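Local coordinates for Fe2OG dioxygenase domain-containing protein (Pseudomonas putida, PDB 4J25) that probably hydroxylates prolyl residues as an iron- and 2-oxoglutarate-dependent dioxygenase, apparently acting on elongation factor Tu, and is built on a double-stranded beta-helix (jellyroll) fold, at residues W44-H49 / C194-L199; A58-C63 / E213-T218; Y163-W168 / V188-G193; Q175-L180 / E206-G211. All blocks are in the same frame, centred on the assembly; numbering follows the deposited sequence.

Interaction 1: residues W44-H49 / C194-L199; sequences WSQQAH and CLVVFL
Gln-46 runs out beside Cys-194 where strand 44-47 adds itself as an antiparallel edge to strand 195-199. From CB, near the carbonyl O of Leu-195, the chain stays extended: CG is anti to the backbone N (chi1 177°) and passes the thiol, CD follows at the limit of contact, and OE1 ends 3.7 Å from Cys-194 SG. The other amide tip, NE2, makes a weak hydrogen bond to His-186. A long polar chain suits this place: CG and the amide lie against the sulfur, and NE2 reaches His-186 at the partly exposed margin.

Two hydrogen-bonded pairs form the backbone ladder. Ser-45 N donates to Val-197 O at 2.7 Å and Val-197 N returns to Ser-45 O at 2.8 Å; Gln-47 N to Leu-195 O, 2.8 Å, is matched by Leu-195 N to Gln-47 O. On the non-hydrogen-bonded pair Trp-44 and Phe-198 the two CB atoms meet at 3.7 Å; the indole turns to His-186 and Leu-180, the phenyl ring to the manganese ligands His-205 and Asp-148, and Met-178 packs on both residues. The opposite face carries Leu-195 and Val-197 with Ser-45, whose OG accepts from Gln-47 NE2 at 3.2 Å and also bonds Asp-38 of helix 32-42. With the paired amides and carbonyls satisfied, branched and aromatic side chains can pack on both faces of a largely buried strand.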
loop_
_atom_site.group_PDB
_atom_site.type_symbol
_atom_site.label_atom_id
_atom_site.label_comp_id
_atom_site.label_asym_id
_atom_site.label_seq_id
_atom_site.Cartn_x
_atom_site.Cartn_y
_atom_site.Cartn_z
ATOM N N TRP A 44 -4.661 -11.531 -0.887
ATOM C CA TRP A 44 -4.296 -10.347 -0.104
ATOM C C TRP A 44 -3.401 -10.708 1.062
ATOM O O TRP A 44 -3.325 -11.866 1.456
ATOM C CB TRP A 44 -5.546 -9.618 0.406
ATOM C CG TRP A 44 -6.313 -10.369 1.444
ATOM C CD1 TRP A 44 -7.152 -11.442 1.241
ATOM C CD2 TRP A 44 -6.322 -10.119 2.857
ATOM N NE1 TRP A 44 -7.672 -11.864 2.435
ATOM C CE2 TRP A 44 -7.189 -11.070 3.441
ATOM C CE3 TRP A 44 -5.686 -9.186 3.681
ATOM C CZ2 TRP A 44 -7.434 -11.115 4.813
ATOM C CZ3 TRP A 44 -5.943 -9.218 5.055
ATOM C CH2 TRP A 44 -6.805 -10.179 5.605
ATOM N N SER A 45 -2.727 -9.703 1.622
ATOM C CA SER A 45 -1.837 -9.923 2.741
ATOM C C SER A 45 -1.795 -8.651 3.585
ATOM O O SER A 45 -1.941 -7.542 3.068
ATOM C CB SER A 45 -0.440 -10.271 2.248
ATOM O OG SER A 45 0.392 -10.707 3.304
ATOM N N GLN A 46 -1.640 -8.832 4.883
ATOM C CA GLN A 46 -1.474 -7.716 5.808
ATOM C C GLN A 46 -0.293 -7.985 6.734
ATOM O O GLN A 46 -0.173 -9.072 7.293
ATOM C CB GLN A 46 -2.753 -7.505 6.602
ATOM C CG GLN A 46 -2.662 -6.379 7.666
ATOM C CD GLN A 46 -3.953 -6.192 8.449
ATOM O OE1 GLN A 46 -3.954 -5.616 9.526
ATOM N NE2 GLN A 46 -5.060 -6.660 7.902
ATOM N N GLN A 47 0.587 -6.993 6.890
ATOM C CA GLN A 47 1.794 -7.150 7.688
ATOM C C GLN A 47 1.922 -5.995 8.652
ATOM O O GLN A 47 2.004 -4.850 8.223
ATOM C CB GLN A 47 3.033 -7.151 6.800
ATOM C CG GLN A 47 3.014 -8.221 5.743
ATOM C CD GLN A 47 3.093 -9.591 6.347
ATOM O OE1 GLN A 47 3.772 -9.796 7.353
ATOM N NE2 GLN A 47 2.380 -10.535 5.760
ATOM N N ALA A 48 1.952 -6.286 9.946
ATOM C CA ALA A 48 2.162 -5.240 10.939
ATOM C C ALA A 48 3.656 -4.955 11.022
ATOM O O ALA A 48 4.476 -5.833 10.752
ATOM C CB ALA A 48 1.618 -5.676 12.306
ATOM N N HIS A 49 4.009 -3.730 11.403
ATOM C CA HIS A 49 5.408 -3.358 11.570
ATOM C C HIS A 49 6.262 -3.751 10.362
ATOM O O HIS A 49 7.329 -4.353 10.504
ATOM C CB HIS A 49 5.942 -3.997 12.845
ATOM C CG HIS A 49 5.111 -3.685 14.050
ATOM N ND1 HIS A 49 4.805 -2.393 14.425
ATOM C CD2 HIS A 49 4.499 -4.492 14.948
ATOM C CE1 HIS A 49 4.059 -2.417 15.516
ATOM N NE2 HIS A 49 3.858 -3.678 15.853
ATOM N N CYS A 194 1.655 -0.504 9.240
ATOM C CA CYS A 194 0.848 -1.580 8.682
ATOM C C CYS A 194 0.839 -1.523 7.162
ATOM O O CYS A 194 0.436 -0.512 6.569
ATOM C CB CYS A 194 -0.593 -1.514 9.191
ATOM S SG CYS A 194 -1.597 -2.887 8.562
ATOM N N LEU A 195 1.266 -2.619 6.542
ATOM C CA LEU A 195 1.219 -2.746 5.086
ATOM C C LEU A 195 0.102 -3.708 4.664
ATOM O O LEU A 195 -0.032 -4.798 5.217
ATOM C CB LEU A 195 2.568 -3.243 4.546
ATOM C CG LEU A 195 2.669 -3.390 3.012
ATOM C CD1 LEU A 195 2.825 -2.046 2.362
ATOM C CD2 LEU A 195 3.830 -4.303 2.614
ATOM N N VAL A 196 -0.715 -3.286 3.704
ATOM C CA VAL A 196 -1.744 -4.143 3.128
ATOM C C VAL A 196 -1.437 -4.285 1.647
ATOM O O VAL A 196 -1.225 -3.295 0.970
ATOM C CB VAL A 196 -3.147 -3.546 3.292
ATOM C CG1 VAL A 196 -4.224 -4.474 2.646
ATOM C CG2 VAL A 196 -3.454 -3.349 4.739
ATOM N N VAL A 197 -1.401 -5.520 1.160
ATOM C CA VAL A 197 -1.152 -5.801 -0.254
ATOM C C VAL A 197 -2.304 -6.654 -0.778
ATOM O O VAL A 197 -2.754 -7.585 -0.110
ATOM C CB VAL A 197 0.171 -6.575 -0.431
ATOM C CG1 VAL A 197 0.551 -6.701 -1.885
ATOM C CG2 VAL A 197 1.312 -5.875 0.324
ATOM N N PHE A 198 -2.802 -6.346 -1.966
ATOM C CA PHE A 198 -3.844 -7.190 -2.563
ATOM C C PHE A 198 -3.840 -7.182 -4.093
ATOM O O PHE A 198 -3.237 -6.301 -4.751
ATOM C CB PHE A 198 -5.237 -6.825 -2.028
ATOM C CG PHE A 198 -5.624 -5.377 -2.220
ATOM C CD1 PHE A 198 -5.357 -4.442 -1.227
ATOM C CD2 PHE A 198 -6.269 -4.958 -3.375
ATOM C CE1 PHE A 198 -5.706 -3.125 -1.381
ATOM C CE2 PHE A 198 -6.622 -3.644 -3.537
ATOM C CZ PHE A 198 -6.337 -2.718 -2.541
ATOM N N LEU A 199 -4.495 -8.188 -4.660
ATOM C CA LEU A 199 -4.671 -8.251 -6.094
ATOM C C LEU A 199 -5.664 -7.182 -6.566
ATOM O O LEU A 199 -6.832 -7.194 -6.184
ATOM C CB LEU A 199 -5.120 -9.663 -6.504
ATOM C CG LEU A 199 -4.091 -10.749 -6.181
ATOM C CD1 LEU A 199 -4.619 -12.154 -6.511
ATOM C CD2 LEU A 199 -2.766 -10.508 -6.894
#

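Interaction 2: residues A58-C63 / E213-T218; sequences ALAAEC and ERLSLT. With OGA (N-oxalylglycine), chain J.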
loop_
_atom_site.group_PDB
_atom_site.type_symbol
_atom_site.label_atom_id
_atom_site.label_comp_id
_atom_site.label_asym_id
_atom_site.label_seq_id
_atom_site.Cartn_x
_atom_site.Cartn_y
_atom_site.Cartn_z
ATOM N N ALA A 58 9.392 9.047 9.571
ATOM C CA ALA A 58 9.990 9.888 8.534
ATOM C C ALA A 58 9.098 9.953 7.285
ATOM O O ALA A 58 9.031 10.984 6.599
ATOM C CB ALA A 58 11.367 9.362 8.179
ATOM N N LEU A 59 8.420 8.846 6.985
ATOM C CA LEU A 59 7.460 8.795 5.885
ATOM C C LEU A 59 6.229 9.622 6.211
ATOM O O LEU A 59 5.727 10.333 5.358
ATOM C CB LEU A 59 7.068 7.341 5.580
ATOM C CG LEU A 59 8.163 6.522 4.893
ATOM C CD1 LEU A 59 7.813 5.046 4.797
ATOM C CD2 LEU A 59 8.454 7.081 3.507
ATOM N N ALA A 60 5.739 9.523 7.446
ATOM C CA ALA A 60 4.645 10.380 7.891
ATOM C C ALA A 60 5.026 11.848 7.711
ATOM O O ALA A 60 4.223 12.659 7.255
ATOM C CB ALA A 60 4.287 10.087 9.348
ATOM N N ALA A 61 6.272 12.179 8.035
ATOM C CA ALA A 61 6.752 13.552 7.923
ATOM C C ALA A 61 6.778 14.029 6.471
ATOM O O ALA A 61 6.426 15.179 6.183
ATOM C CB ALA A 61 8.160 13.693 8.558
ATOM N N GLU A 62 7.208 13.157 5.565
ATOM C CA GLU A 62 7.248 13.495 4.145
ATOM C C GLU A 62 5.838 13.617 3.586
ATOM O O GLU A 62 5.571 14.438 2.715
ATOM C CB GLU A 62 8.030 12.433 3.385
ATOM C CG GLU A 62 8.159 12.675 1.901
ATOM C CD GLU A 62 8.962 13.918 1.555
ATOM O OE1 GLU A 62 9.576 14.505 2.470
ATOM O OE2 GLU A 62 8.973 14.310 0.367
ATOM N N CYS A 63 4.930 12.788 4.092
ATOM C CA CYS A 63 3.532 12.843 3.683
ATOM C C CYS A 63 2.976 14.220 4.015
ATOM O O CYS A 63 2.367 14.857 3.169
ATOM C CB CYS A 63 2.718 11.745 4.379
ATOM S SG CYS A 63 0.956 11.681 3.912
ATOM N N GLU A 213 -7.061 13.372 10.759
ATOM C CA GLU A 213 -6.284 13.259 9.531
ATOM C C GLU A 213 -5.731 11.857 9.382
ATOM O O GLU A 213 -5.143 11.302 10.309
ATOM C CB GLU A 213 -5.114 14.232 9.542
ATOM C CG GLU A 213 -5.500 15.679 9.511
ATOM C CD GLU A 213 -4.286 16.565 9.614
ATOM O OE1 GLU A 213 -3.173 16.089 9.274
ATOM O OE2 GLU A 213 -4.436 17.724 10.048
ATOM N N ARG A 214 -5.918 11.279 8.210
ATOM C CA ARG A 214 -5.483 9.917 7.987
ATOM C C ARG A 214 -4.414 9.880 6.904
ATOM O O ARG A 214 -4.660 10.248 5.774
ATOM C CB ARG A 214 -6.678 9.065 7.607
ATOM C CG ARG A 214 -6.394 7.614 7.343
ATOM C CD ARG A 214 -7.517 7.132 6.484
ATOM N NE ARG A 214 -7.642 5.691 6.358
ATOM C CZ ARG A 214 -7.214 4.974 5.316
ATOM N NH1 ARG A 214 -6.547 5.538 4.309
ATOM N NH2 ARG A 214 -7.427 3.671 5.299
ATOM N N LEU A 215 -3.238 9.397 7.274
ATOM C CA LEU A 215 -2.075 9.391 6.401
ATOM C C LEU A 215 -1.729 8.012 5.863
ATOM O O LEU A 215 -1.720 7.035 6.615
ATOM C CB LEU A 215 -0.865 9.907 7.170
ATOM C CG LEU A 215 -0.920 11.294 7.793
ATOM C CD1 LEU A 215 0.481 11.641 8.286
ATOM C CD2 LEU A 215 -1.411 12.320 6.833
ATOM N N SER A 216 -1.418 7.940 4.569
ATOM C CA SER A 216 -0.993 6.679 3.952
ATOM C C SER A 216 -0.039 6.888 2.771
ATOM O O SER A 216 0.134 7.995 2.281
ATOM C CB SER A 216 -2.207 5.909 3.449
ATOM O OG SER A 216 -2.922 6.712 2.540
ATOM N N LEU A 217 0.581 5.799 2.341
ATOM C CA LEU A 217 1.429 5.780 1.156
ATOM C C LEU A 217 0.858 4.651 0.300
ATOM O O LEU A 217 0.934 3.482 0.657
ATOM C CB LEU A 217 2.876 5.528 1.572
ATOM C CG LEU A 217 3.996 5.562 0.542
ATOM C CD1 LEU A 217 3.936 6.808 -0.303
ATOM C CD2 LEU A 217 5.340 5.468 1.244
ATOM N N THR A 218 0.242 5.041 -0.809
ATOM C CA THR A 218 -0.509 4.120 -1.640
ATOM C C THR A 218 0.194 3.916 -2.986
ATOM O O THR A 218 0.767 4.851 -3.549
ATOM C CB THR A 218 -1.944 4.637 -1.841
ATOM O OG1 THR A 218 -2.734 3.632 -2.483
ATOM C CG2 THR A 218 -1.955 5.921 -2.664
HETATM C C1 OGA J . -6.672 3.886 -3.251
HETATM C C2 OGA J . -7.194 3.265 -1.992
HETATM C C4 OGA J . -7.090 2.958 0.457
HETATM C C5 OGA J . -6.350 3.387 1.678
HETATM O O1 OGA J . -5.870 4.857 -3.137
HETATM O O2 OGA J . -7.013 3.426 -4.399
HETATM O "O2'" OGA J . -8.134 2.487 -2.047
HETATM O O3 OGA J . -6.289 2.611 2.663
HETATM N N1 OGA J . -6.580 3.578 -0.721
HETATM O O4 OGA J . -5.786 4.512 1.731
#
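Leu-215 lays its two methyls against helix 53-67, CD2 reaching Cys-63 SG at 3.8 Å and CD1 lying beside Ala-60, 4.2 Å from its CB. This is helix-on-sheet packing on the outer face of the jellyroll: the helix segment crosses strand 214-218 at 100°, with axes 8.7 Å apart. The small Ala-60 and the slim thiol of Cys-63 let the branched leucine settle close to the helix. One turn before Cys-63, Leu-59 meets Leu-217 nearly at right angles, CD2 to CD2, and no hydrogen bond links the segments. Cys-63 also packs on Phe-134 of strand 129-137, and Leu-59 on Ala-104 of helix 103-123, so the interface is buried.

The strand's other face serves the ligand. Arg-214, Ser-216 and Thr-218 line the N-oxalylglycine pocket, and the long arginine suits its place because its chain, extended from CG to NE, carries the charge to the carboxylate. Arg-214 NE is tied to the carbonyl O of Gly-174, which should steady the guanidinium. Its edge then grips the ligand with two nearly straight bonds: NH2 to OGA O3 at 3.1 Å and NH1 to OGA O4 at 2.9 Å.

Interaction 3: residues Y163-W168 / V188-G193; sequences YLNEGW and VEPVAG. With OGA (N-oxalylglycine), chain J.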
loop_
_atom_site.group_PDB
_atom_site.type_symbol
_atom_site.label_atom_id
_atom_site.label_comp_id
_atom_site.label_asym_id
_atom_site.label_seq_id
_atom_site.Cartn_x
_atom_site.Cartn_y
_atom_site.Cartn_z
ATOM N N TYR A 163 0.372 2.337 5.938
ATOM C CA TYR A 163 -0.242 3.345 6.811
ATOM C C TYR A 163 0.792 3.974 7.753
ATOM O O TYR A 163 1.817 3.375 8.067
ATOM C CB TYR A 163 -1.467 2.779 7.556
ATOM C CG TYR A 163 -2.523 2.285 6.585
ATOM C CD1 TYR A 163 -3.271 3.175 5.838
ATOM C CD2 TYR A 163 -2.739 0.934 6.391
ATOM C CE1 TYR A 163 -4.213 2.730 4.922
ATOM C CE2 TYR A 163 -3.683 0.486 5.481
ATOM C CZ TYR A 163 -4.418 1.392 4.763
ATOM O OH TYR A 163 -5.349 0.956 3.854
ATOM N N LEU A 164 0.513 5.199 8.178
ATOM C CA LEU A 164 1.527 6.063 8.769
ATOM C C LEU A 164 1.077 6.735 10.064
ATOM O O LEU A 164 1.745 7.641 10.557
ATOM C CB LEU A 164 1.875 7.156 7.773
ATOM C CG LEU A 164 2.409 6.677 6.420
ATOM C CD1 LEU A 164 2.620 7.851 5.493
ATOM C CD2 LEU A 164 3.695 5.891 6.612
ATOM N N ASN A 165 -0.050 6.303 10.621
ATOM C CA ASN A 165 -0.647 7.064 11.717
ATOM C C ASN A 165 -0.360 6.502 13.099
ATOM O O ASN A 165 -0.772 5.389 13.438
ATOM C CB ASN A 165 -2.144 7.166 11.510
ATOM C CG ASN A 165 -2.493 7.586 10.112
ATOM O OD1 ASN A 165 -2.288 8.740 9.723
ATOM N ND2 ASN A 165 -3.032 6.649 9.335
ATOM N N GLU A 166 0.331 7.304 13.902
ATOM C CA GLU A 166 0.656 6.932 15.262
ATOM C C GLU A 166 -0.571 7.081 16.151
ATOM O O GLU A 166 -1.361 8.006 15.973
ATOM C CB GLU A 166 1.785 7.822 15.786
ATOM C CG GLU A 166 3.055 7.775 14.929
ATOM C CD GLU A 166 3.683 6.399 14.906
ATOM O OE1 GLU A 166 4.486 6.103 13.980
ATOM O OE2 GLU A 166 3.364 5.609 15.824
ATOM N N GLY A 167 -0.735 6.150 17.085
ATOM C CA GLY A 167 -1.737 6.269 18.135
ATOM C C GLY A 167 -3.183 6.210 17.677
ATOM O O GLY A 167 -4.060 6.807 18.309
ATOM N N TRP A 168 -3.437 5.496 16.583
ATOM C CA TRP A 168 -4.785 5.381 16.041
ATOM C C TRP A 168 -5.655 4.573 16.985
ATOM O O TRP A 168 -5.189 3.611 17.588
ATOM C CB TRP A 168 -4.759 4.694 14.671
ATOM C CG TRP A 168 -5.964 5.023 13.865
ATOM C CD1 TRP A 168 -7.129 4.311 13.798
ATOM C CD2 TRP A 168 -6.140 6.162 13.019
ATOM N NE1 TRP A 168 -8.013 4.942 12.967
ATOM C CE2 TRP A 168 -7.431 6.081 12.475
ATOM C CE3 TRP A 168 -5.332 7.247 12.677
ATOM C CZ2 TRP A 168 -7.933 7.041 11.601
ATOM C CZ3 TRP A 168 -5.835 8.204 11.807
ATOM C CH2 TRP A 168 -7.118 8.093 11.279
ATOM N N VAL A 188 -9.216 -3.002 7.973
ATOM C CA VAL A 188 -7.869 -2.700 8.425
ATOM C C VAL A 188 -7.810 -1.304 9.044
ATOM O O VAL A 188 -8.160 -0.320 8.394
ATOM C CB VAL A 188 -6.872 -2.762 7.248
ATOM C CG1 VAL A 188 -5.445 -2.463 7.742
ATOM C CG2 VAL A 188 -6.916 -4.112 6.609
ATOM N N GLU A 189 -7.371 -1.204 10.294
ATOM C CA GLU A 189 -7.122 0.101 10.897
ATOM C C GLU A 189 -5.811 0.639 10.345
ATOM O O GLU A 189 -4.832 -0.087 10.274
ATOM C CB GLU A 189 -7.055 0.044 12.433
ATOM C CG GLU A 189 -8.381 -0.290 13.090
ATOM C CD GLU A 189 -8.390 -0.055 14.594
ATOM O OE1 GLU A 189 -7.553 0.736 15.093
ATOM O OE2 GLU A 189 -9.247 -0.667 15.276
ATOM N N PRO A 190 -5.799 1.910 9.949
ATOM C CA PRO A 190 -4.631 2.540 9.312
ATOM C C PRO A 190 -3.543 2.898 10.328
ATOM O O PRO A 190 -3.149 4.054 10.464
ATOM C CB PRO A 190 -5.235 3.785 8.684
ATOM C CG PRO A 190 -6.322 4.172 9.677
ATOM C CD PRO A 190 -6.905 2.866 10.142
ATOM N N VAL A 191 -3.052 1.869 11.010
ATOM C CA VAL A 191 -2.074 1.974 12.089
ATOM C C VAL A 191 -0.643 2.064 11.551
ATOM O O VAL A 191 -0.277 1.374 10.603
ATOM C CB VAL A 191 -2.208 0.736 12.988
ATOM C CG1 VAL A 191 -1.023 0.588 13.931
ATOM C CG2 VAL A 191 -3.510 0.816 13.762
ATOM N N ALA A 192 0.173 2.913 12.157
ATOM C CA ALA A 192 1.522 3.143 11.648
ATOM C C ALA A 192 2.258 1.831 11.449
ATOM O O ALA A 192 2.282 0.988 12.338
ATOM C CB ALA A 192 2.308 4.046 12.608
ATOM N N GLY A 193 2.883 1.671 10.289
ATOM C CA GLY A 193 3.713 0.510 10.022
ATOM C C GLY A 193 2.975 -0.627 9.344
ATOM O O GLY A 193 3.586 -1.621 8.932
HETATM C C1 OGA J . -6.672 3.886 -3.251
HETATM C C2 OGA J . -7.194 3.265 -1.992
HETATM C C4 OGA J . -7.090 2.958 0.457
HETATM C C5 OGA J . -6.350 3.387 1.678
HETATM O O1 OGA J . -5.870 4.857 -3.137
HETATM O O2 OGA J . -7.013 3.426 -4.399
HETATM O "O2'" OGA J . -8.134 2.487 -2.047
HETATM O O3 OGA J . -6.289 2.611 2.663
HETATM N N1 OGA J . -6.580 3.578 -0.721
HETATM O O4 OGA J . -5.786 4.512 1.731
#
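Pro-190 is wedged between the rings of Tyr-163 and Trp-168, and this is the tight part of the contact. Its CA lies over one face of Tyr-163, 3.9 Å from the ring centroid, while CB touches CD1. Its CG stands over a face of Trp-168, 3.8 Å from the centroid of the five-membered ring; both are CH-pi contacts. A proline suits the spot: its compact ring offers C-H bonds to both aromatics. It centres an inverse gamma turn, and its carbonyl O accepts from Asn-165 ND2 at 2.8 Å, nearly straight (170°) and in both the amide and carbonyl planes. Asn-165 OD1 accepts from Leu-215 N, so one amide clamps two chain segments. Gly-193 N to Tyr-163 O, 3.0 Å, adds a buried backbone bond, and Tyr-163 lines the N-oxalylglycine pocket.

Toward solvent the grip slackens. Exposed Glu-166 bends back at chi2 (-63°) to lay its carboxylate beside the Ala-192 methyl, and Val-191 meets Trp-168 through CG2 to CB at 4.2 Å. A bent backbone bond, Ala-192 N to Asn-165 O (136°), crosses nearby. The two loops follow strands 156-163 and 185-188, with helix 53-67 against Leu-164 and Ala-192 and strand 214-222 against Tyr-163 and Trp-168.

Interaction 4: residues Q175-L180 / E206-G211; sequences QLRMFL and EVLPAG. With OGA (N-oxalylglycine), chain J.
The minor sheet of the double-stranded beta-helix brings strands 176-179 and 205-207 together antiparallel beside the metal and cosubstrate site. Arg-177 and Glu-206 form the hydrogen-bonded pair, with Arg-177 N to Glu-206 O at 2.8 Å and a return bond from Glu-206 N to Arg-177 O; Leu-208 N to Gln-175 O, 3.1 Å, extends the ladder. The neighbouring pair, Leu-176 and Val-207, turns inward. Both are branched and apolar, suited to holding the ligand's methylene: Leu-176 CD1 lies 3.7 Å and Val-207 CG2 3.6 Å from OGA C4.

The other side carries the charged pair, with Phe-179 and Leu-208 packed beside it. Glu-206 and Arg-177 lie side by side and point the same way, yet their charged atoms do not touch; a water links them, accepting from Arg-177 NH1 and donating to Glu-206 OE1. The arginine's NE is engaged in a salt bridge with Asp-187, and Leu-208 CD1 sits over one guanidinium face, toward its rim. Glu-206, with CG between its backbone N and carbonyl carbon (chi1 67°), carries OE1 to the edge of the Phe-179 ring, 3.6 Å from CZ, where the ring's slightly positive hydrogens suit a carboxylate. Gln-175, bent at chi2 (-98°), packs its amide on Leu-208, CD to CD1 3.6 Å, while NE2 bonds Asp-187. Apolar residues facing the cosubstrate analogue and His-205 of the metal site beginning one strand are features characteristic of the 2-oxoglutarate oxygenase jellyroll core.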
loop_
_atom_site.group_PDB
_atom_site.type_symbol
_atom_site.label_atom_id
_atom_site.label_comp_id
_atom_site.label_asym_id
_atom_site.label_seq_id
_atom_site.Cartn_x
_atom_site.Cartn_y
_atom_site.Cartn_z
ATOM N N GLN A 175 -11.061 2.986 8.672
ATOM C CA GLN A 175 -10.562 1.685 8.262
ATOM C C GLN A 175 -10.650 1.526 6.748
ATOM O O GLN A 175 -11.551 2.069 6.102
ATOM C CB GLN A 175 -11.326 0.540 8.934
ATOM C CG GLN A 175 -12.831 0.514 8.653
ATOM C CD GLN A 175 -13.638 1.153 9.775
ATOM O OE1 GLN A 175 -13.631 2.375 9.946
ATOM N NE2 GLN A 175 -14.313 0.323 10.562
ATOM N N LEU A 176 -9.683 0.810 6.192
ATOM C CA LEU A 176 -9.856 0.226 4.867
ATOM C C LEU A 176 -10.755 -1.003 5.057
ATOM O O LEU A 176 -10.461 -1.852 5.890
ATOM C CB LEU A 176 -8.515 -0.210 4.285
ATOM C CG LEU A 176 -8.539 -0.929 2.928
ATOM C CD1 LEU A 176 -8.907 0.049 1.831
ATOM C CD2 LEU A 176 -7.197 -1.590 2.628
ATOM N N ARG A 177 -11.853 -1.075 4.315
ATOM C CA ARG A 177 -12.725 -2.258 4.337
ATOM C C ARG A 177 -12.612 -3.032 3.024
ATOM O O ARG A 177 -12.923 -2.503 1.971
ATOM C CB ARG A 177 -14.176 -1.851 4.585
ATOM C CG ARG A 177 -15.150 -3.027 4.562
ATOM C CD ARG A 177 -16.486 -2.663 5.153
ATOM N NE ARG A 177 -16.406 -2.438 6.595
ATOM C CZ ARG A 177 -17.378 -1.902 7.325
ATOM N NH1 ARG A 177 -18.509 -1.510 6.757
ATOM N NH2 ARG A 177 -17.220 -1.754 8.627
ATOM N N MET A 178 -12.174 -4.289 3.121
ATOM C CA MET A 178 -11.908 -5.141 1.979
ATOM C C MET A 178 -12.980 -6.208 1.864
ATOM O O MET A 178 -13.325 -6.862 2.846
ATOM C CB MET A 178 -10.556 -5.825 2.149
ATOM C CG MET A 178 -9.418 -4.854 2.422
ATOM S SD MET A 178 -7.962 -5.692 3.060
ATOM C CE MET A 178 -7.353 -6.427 1.560
ATOM N N PHE A 179 -13.503 -6.364 0.659
ATOM C CA PHE A 179 -14.541 -7.335 0.392
ATOM C C PHE A 179 -13.923 -8.552 -0.235
ATOM O O PHE A 179 -13.492 -8.544 -1.394
ATOM C CB PHE A 179 -15.633 -6.696 -0.455
ATOM C CG PHE A 179 -16.259 -5.520 0.225
ATOM C CD1 PHE A 179 -17.296 -5.697 1.123
ATOM C CD2 PHE A 179 -15.770 -4.251 0.030
ATOM C CE1 PHE A 179 -17.843 -4.614 1.791
ATOM C CE2 PHE A 179 -16.326 -3.163 0.693
ATOM C CZ PHE A 179 -17.360 -3.352 1.577
ATOM N N LEU A 180 -13.868 -9.608 0.570
ATOM C CA LEU A 180 -13.132 -10.805 0.217
ATOM C C LEU A 180 -14.102 -11.824 -0.309
ATOM O O LEU A 180 -15.280 -11.525 -0.463
ATOM C CB LEU A 180 -12.382 -11.331 1.433
ATOM C CG LEU A 180 -11.568 -10.250 2.136
ATOM C CD1 LEU A 180 -10.870 -10.799 3.381
ATOM C CD2 LEU A 180 -10.561 -9.617 1.159
ATOM N N GLU A 206 -12.994 -0.066 0.228
ATOM C CA GLU A 206 -13.425 1.298 0.462
ATOM C C GLU A 206 -12.746 1.818 1.714
ATOM O O GLU A 206 -12.142 1.053 2.468
ATOM C CB GLU A 206 -14.948 1.357 0.610
ATOM C CG GLU A 206 -15.449 0.669 1.840
ATOM C CD GLU A 206 -16.953 0.609 1.920
ATOM O OE1 GLU A 206 -17.467 0.032 2.895
ATOM O OE2 GLU A 206 -17.630 1.112 1.004
ATOM N N VAL A 207 -12.828 3.126 1.923
ATOM C CA VAL A 207 -12.301 3.749 3.131
ATOM C C VAL A 207 -13.433 4.450 3.847
ATOM O O VAL A 207 -14.098 5.305 3.274
ATOM C CB VAL A 207 -11.208 4.773 2.820
ATOM C CG1 VAL A 207 -10.719 5.480 4.131
ATOM C CG2 VAL A 207 -10.060 4.108 2.080
ATOM N N LEU A 208 -13.663 4.076 5.102
ATOM C CA LEU A 208 -14.703 4.708 5.906
ATOM C C LEU A 208 -14.177 6.035 6.472
ATOM O O LEU A 208 -12.977 6.197 6.666
ATOM C CB LEU A 208 -15.155 3.782 7.033
ATOM C CG LEU A 208 -15.851 2.476 6.633
ATOM C CD1 LEU A 208 -16.613 1.891 7.818
ATOM C CD2 LEU A 208 -16.789 2.710 5.495
ATOM N N PRO A 209 -15.074 7.009 6.695
ATOM C CA PRO A 209 -14.555 8.304 7.143
ATOM C C PRO A 209 -13.847 8.201 8.493
ATOM O O PRO A 209 -14.196 7.341 9.315
ATOM C CB PRO A 209 -15.807 9.189 7.233
ATOM C CG PRO A 209 -16.968 8.273 7.137
ATOM C CD PRO A 209 -16.525 7.028 6.464
ATOM N N ALA A 210 -12.838 9.042 8.693
ATOM C CA ALA A 210 -12.127 9.096 9.961
ATOM C C ALA A 210 -12.461 10.394 10.663
ATOM O O ALA A 210 -12.933 11.340 10.038
ATOM C CB ALA A 210 -10.632 9.011 9.738
ATOM N N GLY A 211 -12.197 10.436 11.961
ATOM C CA GLY A 211 -12.427 11.636 12.738
ATOM C C GLY A 211 -11.170 12.469 12.863
ATOM O O GLY A 211 -11.191 13.513 13.499
HETATM C C1 OGA J . -6.672 3.886 -3.251
HETATM C C2 OGA J . -7.194 3.265 -1.992
HETATM C C4 OGA J . -7.090 2.958 0.457
HETATM C C5 OGA J . -6.350 3.387 1.678
HETATM O O1 OGA J . -5.870 4.857 -3.137
HETATM O O2 OGA J . -7.013 3.426 -4.399
HETATM O "O2'" OGA J . -8.134 2.487 -2.047
HETATM O O3 OGA J . -6.289 2.611 2.663
HETATM N N1 OGA J . -6.580 3.578 -0.721
HETATM O O4 OGA J . -5.786 4.512 1.731
HETATM O O HOH W 1 -19.469 -0.918 4.129
#

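In the fold
Along the chain the first segments come in the order of interactions 1, 2, 3 and 4, and their partners in the order 3, 1, 4, 2, so 1 crosses 2 and 4, 3 crosses 4, and both 3 and 4 lie within the span of 2. Interactions 1 and 2 both reach the five-stranded sheet, about 16 Å apart centre to centre; interaction 4 belongs to the three-stranded sheet, its centre about 17 Å from that of interaction 2. Interaction 3, in the loops after strands 156-163 and 185-188, touches all three others, its centre about 10 Å from that of interaction 2. The contacts that join the sheets and loops also line the N-oxalylglycine pocket in interactions 2, 3 and 4, while Phe-198 of interaction 1 approaches the manganese ligands.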